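Local coordinates for glycosyl hydrolase family 2, TIM barrel domain protein (Faecalibacterium prausnitzii A2-165, PDB 6ED2) that probably hydrolyses beta-D-glucuronides as a gut bacterial beta-glucuronidase of glycosyl hydrolase family 2, and binds magnesium, at residues Y213-R218 with A224-T229; R248-S253 with L259-A264. One frame throughout, in Å; residues are numbered along the deposited sequence.

Overall arrangement
Both contacts lie in the beta-sandwich domain of the family 2 hydrolase, and their centres are 11 Å apart. Contact 1 is a hairpin within the three-stranded sheet 210-219, 223-232 and 256-262; contact 2 joins the last strand of that sheet to 247-253, the outermost strand of the four-stranded sheet. Strand 223-232 passes from one to the other: I226 O lies 2.7 Å from L259 N, and Y228 OH reaches S252 OG at 2.8 Å. A magnesium ion is bound by T239 and E241 of strand 238-244, about 7 Å from the side chain of E251 in contact 2 and about 9 Å from that of Y228 in contact 1.

Contact 1 of 2, residues Y213-R218 with A224-T229; sequences YSTRYR and AEIDYT
A beta hairpin of the family 2 sandwich domain pairs 213-218 with 224-229 in antiparallel register, S214 opposite T229, R216 opposite D227 and R218 opposite E225 as hydrogen-bonded pairs. The ladder runs from S214 N to T229 O (3.0 Å) down to E225 N and R218 O; the return bond from R218 N to E225 O is weak. On the face carrying these three pairs, R218 holds two carboxylates at once. Its guanidinium meets E225 side-on, NE and NH1 both directed at OE2, with NH1 the nearer at 2.8 Å and using the anti lone pair; the two planes stand 82° apart. It takes D227 end-on, NH1 to OD1 (3.0 Å) and NH2 to OD2 (3.2 Å), both oxygens met on their syn side but out of the carboxylate plane. A bend at chi3 (50°) of an otherwise extended R218 chain brings the guanidinium across to the carboxylates of the neighbouring strand. D227 OD1 is also bonded to T258 OG1 on the next strand, which probably helps to fix the carboxylate's rotation. An alanine in place of D227 would probably leave R218 with E225 alone and T258 OG1 without this partner. On the face bearing Y217 and I226 the contact is apolar: I226 CG1 lies against the ring of Y217 at CD1 (3.8 Å), and I226 CG2 rests against T215 CG2, the side chains lying side by side. I295 of strand 286-295, in the four-stranded sheet, touches Y213, Y217 and I226. At the S214 end a water donates to D227 O and bonds S214 OG, whose hydroxyl lies 2.8 Å from T229 OG1 in a hydrogen bond that either could donate.

Contact 2 of 2, residues R248-S253 with L259-A264; sequences RVAESS and LVVKNA
L259 reaches the 248-253 strand with its CD2 branch, meeting S252 CB at 3.8 Å and packing beside the carbonyl carbon of E251. With CG anti to its own carbonyl carbon (chi1 -55°), the leucine brings this branch to S252 while its CB touches the methyl of A250, also at 3.8 Å. The CB of A250 points toward the other segment, where the methyl settles against the backbone of V260, 3.5 Å from V260 O, and more loosely against V261 CG2. One residue earlier, V249 and V261 cross at a slant, V249 CG2 meeting V261 CG1 at 4.2 Å; Y275 touches both valines, and L242 also packs on V261. V249 and A250 form a classic beta bulge, both facing L242 on the neighbouring strand 238-244, so two successive side chains, V249 and A250, point toward 259-264. The two strands run antiparallel, 164° between their directions, but belong to different sheets of the sandwich: no direct hydrogen bond joins them, and their axes come no nearer than 5.9 Å. Two waters bridge the backbones instead. One donates to V249 O (2.7 Å) and accepts from K262 N; the other donates to E251 O and accepts from V260 N (3.1 Å). The other backbone edge of 259-262 is paired with 223-232, L259 with I226 and V261 with A224. S252 turns its OG to Y228 OH of that strand, the hydroxyl standing anti to the backbone N at chi1 170°, while its CB stays against the leucine. E251 points away from 259-264, its side chain packing on E241, a magnesium ligand to which R248 NH1 makes a salt bridge.

Contact 1 of 2, residues Y213-R218 with A224-T229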
# COMPACT_ATOMS: atom_id res chain seq x y z
N TYR A 213 8.55 44.23 23.64
CA TYR A 213 8.50 44.11 25.08
C TYR A 213 9.19 42.81 25.44
O TYR A 213 9.36 41.93 24.59
CB TYR A 213 7.07 44.16 25.63
CG TYR A 213 6.28 42.88 25.47
CD1 TYR A 213 6.23 41.94 26.48
CD2 TYR A 213 5.57 42.61 24.28
CE1 TYR A 213 5.52 40.76 26.34
CE2 TYR A 213 4.84 41.43 24.13
CZ TYR A 213 4.82 40.51 25.16
OH TYR A 213 4.10 39.33 25.06
N SER A 214 9.61 42.72 26.69
CA SER A 214 10.29 41.53 27.18
C SER A 214 9.75 41.23 28.56
O SER A 214 9.27 42.14 29.25
CB SER A 214 11.83 41.72 27.23
OG SER A 214 12.21 42.55 28.33
N THR A 215 9.82 39.96 28.95
CA THR A 215 9.40 39.48 30.27
C THR A 215 10.43 38.49 30.81
O THR A 215 11.09 37.77 30.04
CB THR A 215 8.00 38.79 30.23
OG1 THR A 215 7.99 37.73 29.25
CG2 THR A 215 6.90 39.79 29.92
N ARG A 216 10.59 38.51 32.14
CA ARG A 216 11.33 37.54 32.95
C ARG A 216 10.43 37.14 34.10
O ARG A 216 9.66 37.96 34.61
CB ARG A 216 12.64 38.12 33.59
CG ARG A 216 13.72 38.54 32.62
CD ARG A 216 14.57 39.72 33.17
NE ARG A 216 15.17 40.48 32.05
CZ ARG A 216 15.00 41.79 31.83
NH1 ARG A 216 14.25 42.52 32.65
NH2 ARG A 216 15.58 42.38 30.79
N TYR A 217 10.55 35.90 34.54
CA TYR A 217 9.62 35.38 35.53
C TYR A 217 10.36 34.90 36.78
O TYR A 217 11.50 34.43 36.71
CB TYR A 217 8.77 34.23 34.94
CG TYR A 217 8.03 34.70 33.70
CD1 TYR A 217 6.74 35.22 33.80
CD2 TYR A 217 8.64 34.70 32.46
CE1 TYR A 217 6.07 35.68 32.69
CE2 TYR A 217 7.98 35.17 31.34
CZ TYR A 217 6.69 35.65 31.47
OH TYR A 217 6.04 36.12 30.36
N ARG A 218 9.68 35.04 37.91
CA ARG A 218 10.22 34.67 39.21
C ARG A 218 9.06 34.19 40.07
O ARG A 218 8.03 34.86 40.17
CB ARG A 218 10.92 35.88 39.83
CG ARG A 218 11.44 35.72 41.23
CD ARG A 218 12.29 36.95 41.63
NE ARG A 218 11.59 38.21 41.36
CZ ARG A 218 11.94 39.11 40.43
NH1 ARG A 218 11.22 40.22 40.27
NH2 ARG A 218 13.01 38.90 39.66
N ALA A 224 3.92 35.17 42.02
CA ALA A 224 4.97 35.31 41.04
C ALA A 224 5.17 36.78 40.73
O ALA A 224 4.31 37.62 41.03
CB ALA A 224 4.65 34.53 39.76
N GLU A 225 6.31 37.08 40.13
CA GLU A 225 6.63 38.42 39.67
C GLU A 225 7.13 38.36 38.24
O GLU A 225 7.87 37.45 37.87
CB GLU A 225 7.69 39.08 40.56
CG GLU A 225 7.36 39.02 42.03
CD GLU A 225 8.25 39.90 42.87
OE1 GLU A 225 7.79 40.36 43.94
OE2 GLU A 225 9.41 40.12 42.46
N ILE A 226 6.71 39.32 37.44
CA ILE A 226 7.12 39.45 36.05
C ILE A 226 7.84 40.78 35.92
O ILE A 226 7.21 41.83 36.09
CB ILE A 226 5.93 39.40 35.08
CG1 ILE A 226 5.02 38.20 35.37
CG2 ILE A 226 6.44 39.39 33.65
CD1 ILE A 226 3.63 38.27 34.68
N ASP A 227 9.14 40.74 35.63
CA ASP A 227 9.87 41.93 35.25
C ASP A 227 9.71 42.13 33.75
O ASP A 227 9.92 41.20 32.96
CB ASP A 227 11.36 41.83 35.59
CG ASP A 227 11.63 41.66 37.10
OD1 ASP A 227 10.79 42.06 37.94
OD2 ASP A 227 12.70 41.11 37.43
N TYR A 228 9.36 43.35 33.36
CA TYR A 228 9.09 43.64 31.97
C TYR A 228 9.92 44.84 31.54
O TYR A 228 10.30 45.68 32.36
CB TYR A 228 7.58 43.91 31.75
CG TYR A 228 7.11 45.24 32.31
CD1 TYR A 228 7.27 46.41 31.61
CD2 TYR A 228 6.50 45.31 33.55
CE1 TYR A 228 6.86 47.62 32.11
CE2 TYR A 228 6.07 46.53 34.07
CZ TYR A 228 6.26 47.68 33.34
OH TYR A 228 5.85 48.91 33.82
N THR A 229 10.19 44.90 30.25
CA THR A 229 10.54 46.15 29.59
C THR A 229 9.56 46.35 28.44
O THR A 229 8.99 45.39 27.92
CB THR A 229 12.01 46.16 29.09
OG1 THR A 229 12.15 45.31 27.94
CG2 THR A 229 12.97 45.69 30.20
O HOH W 1 12.07 41.65 31.11

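Contact 2 of 2, residues R248-S253 with L259-A264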
# COMPACT_ATOMS: atom_id res chain seq x y z
N ARG A 248 -8.38 42.50 36.60
CA ARG A 248 -7.00 42.94 36.54
C ARG A 248 -6.25 42.40 37.75
O ARG A 248 -6.65 42.63 38.89
CB ARG A 248 -6.91 44.46 36.49
CG ARG A 248 -5.54 44.96 36.04
CD ARG A 248 -5.54 46.45 35.90
NE ARG A 248 -5.70 47.10 37.19
CZ ARG A 248 -5.80 48.41 37.34
NH1 ARG A 248 -5.77 49.19 36.26
NH2 ARG A 248 -5.94 48.93 38.55
N VAL A 249 -5.17 41.65 37.51
CA VAL A 249 -4.41 41.07 38.61
C VAL A 249 -3.10 41.81 38.88
O VAL A 249 -2.50 41.61 39.94
CB VAL A 249 -4.12 39.57 38.35
CG1 VAL A 249 -5.43 38.81 38.21
CG2 VAL A 249 -3.26 39.39 37.10
N ALA A 250 -2.66 42.66 37.95
CA ALA A 250 -1.45 43.45 38.15
C ALA A 250 -1.48 44.63 37.21
O ALA A 250 -2.09 44.59 36.14
CB ALA A 250 -0.18 42.61 37.90
N GLU A 251 -0.80 45.70 37.61
CA GLU A 251 -0.63 46.84 36.72
C GLU A 251 0.63 47.57 37.14
O GLU A 251 1.09 47.45 38.28
CB GLU A 251 -1.85 47.76 36.76
CG GLU A 251 -2.38 47.95 38.16
CD GLU A 251 -1.57 48.97 38.95
OE1 GLU A 251 -0.97 49.88 38.31
OE2 GLU A 251 -1.52 48.85 40.20
N SER A 252 1.19 48.33 36.20
CA SER A 252 2.42 49.05 36.47
C SER A 252 2.56 50.18 35.46
O SER A 252 2.22 50.01 34.29
CB SER A 252 3.63 48.09 36.40
OG SER A 252 4.87 48.79 36.43
N SER A 253 3.03 51.32 35.93
CA SER A 253 3.42 52.43 35.06
C SER A 253 4.92 52.36 34.79
O SER A 253 5.69 51.93 35.64
CB SER A 253 3.10 53.77 35.71
OG SER A 253 1.83 53.71 36.31
N LEU A 259 5.41 43.26 37.47
CA LEU A 259 4.02 42.91 37.74
C LEU A 259 4.01 41.87 38.84
O LEU A 259 4.64 40.81 38.71
CB LEU A 259 3.31 42.41 36.48
CG LEU A 259 3.38 43.37 35.28
CD1 LEU A 259 3.12 42.63 34.00
CD2 LEU A 259 2.42 44.56 35.46
N VAL A 260 3.32 42.17 39.93
CA VAL A 260 3.20 41.24 41.06
C VAL A 260 1.87 40.52 40.91
O VAL A 260 0.81 41.16 40.90
CB VAL A 260 3.27 41.99 42.40
CG1 VAL A 260 3.14 41.03 43.57
CG2 VAL A 260 4.58 42.76 42.49
N VAL A 261 1.91 39.19 40.81
CA VAL A 261 0.71 38.39 40.59
C VAL A 261 0.54 37.46 41.78
O VAL A 261 1.17 36.39 41.85
CB VAL A 261 0.76 37.61 39.27
CG1 VAL A 261 -0.56 36.89 39.04
CG2 VAL A 261 1.07 38.53 38.11
N LYS A 262 -0.34 37.84 42.70
CA LYS A 262 -0.58 37.02 43.89
C LYS A 262 -1.36 35.76 43.52
O LYS A 262 -2.31 35.81 42.73
CB LYS A 262 -1.34 37.84 44.93
CG LYS A 262 -1.31 37.23 46.32
CD LYS A 262 -2.07 38.11 47.31
CE LYS A 262 -2.67 37.29 48.45
NZ LYS A 262 -3.56 38.12 49.31
N ASN A 263 -0.94 34.63 44.10
CA ASN A 263 -1.55 33.34 43.79
C ASN A 263 -1.56 33.08 42.29
O ASN A 263 -2.54 32.58 41.73
CB ASN A 263 -2.97 33.24 44.36
CG ASN A 263 -3.00 33.49 45.86
OD1 ASN A 263 -2.29 32.83 46.62
ND2 ASN A 263 -3.84 34.43 46.29
N ALA A 264 -0.46 33.46 41.63
CA ALA A 264 -0.30 33.24 40.21
C ALA A 264 -0.63 31.80 39.84
O ALA A 264 -0.19 30.86 40.50
CB ALA A 264 1.13 33.57 39.80
O HOH W 2 -2.28 39.96 42.01
O HOH W 3 2.08 44.97 40.03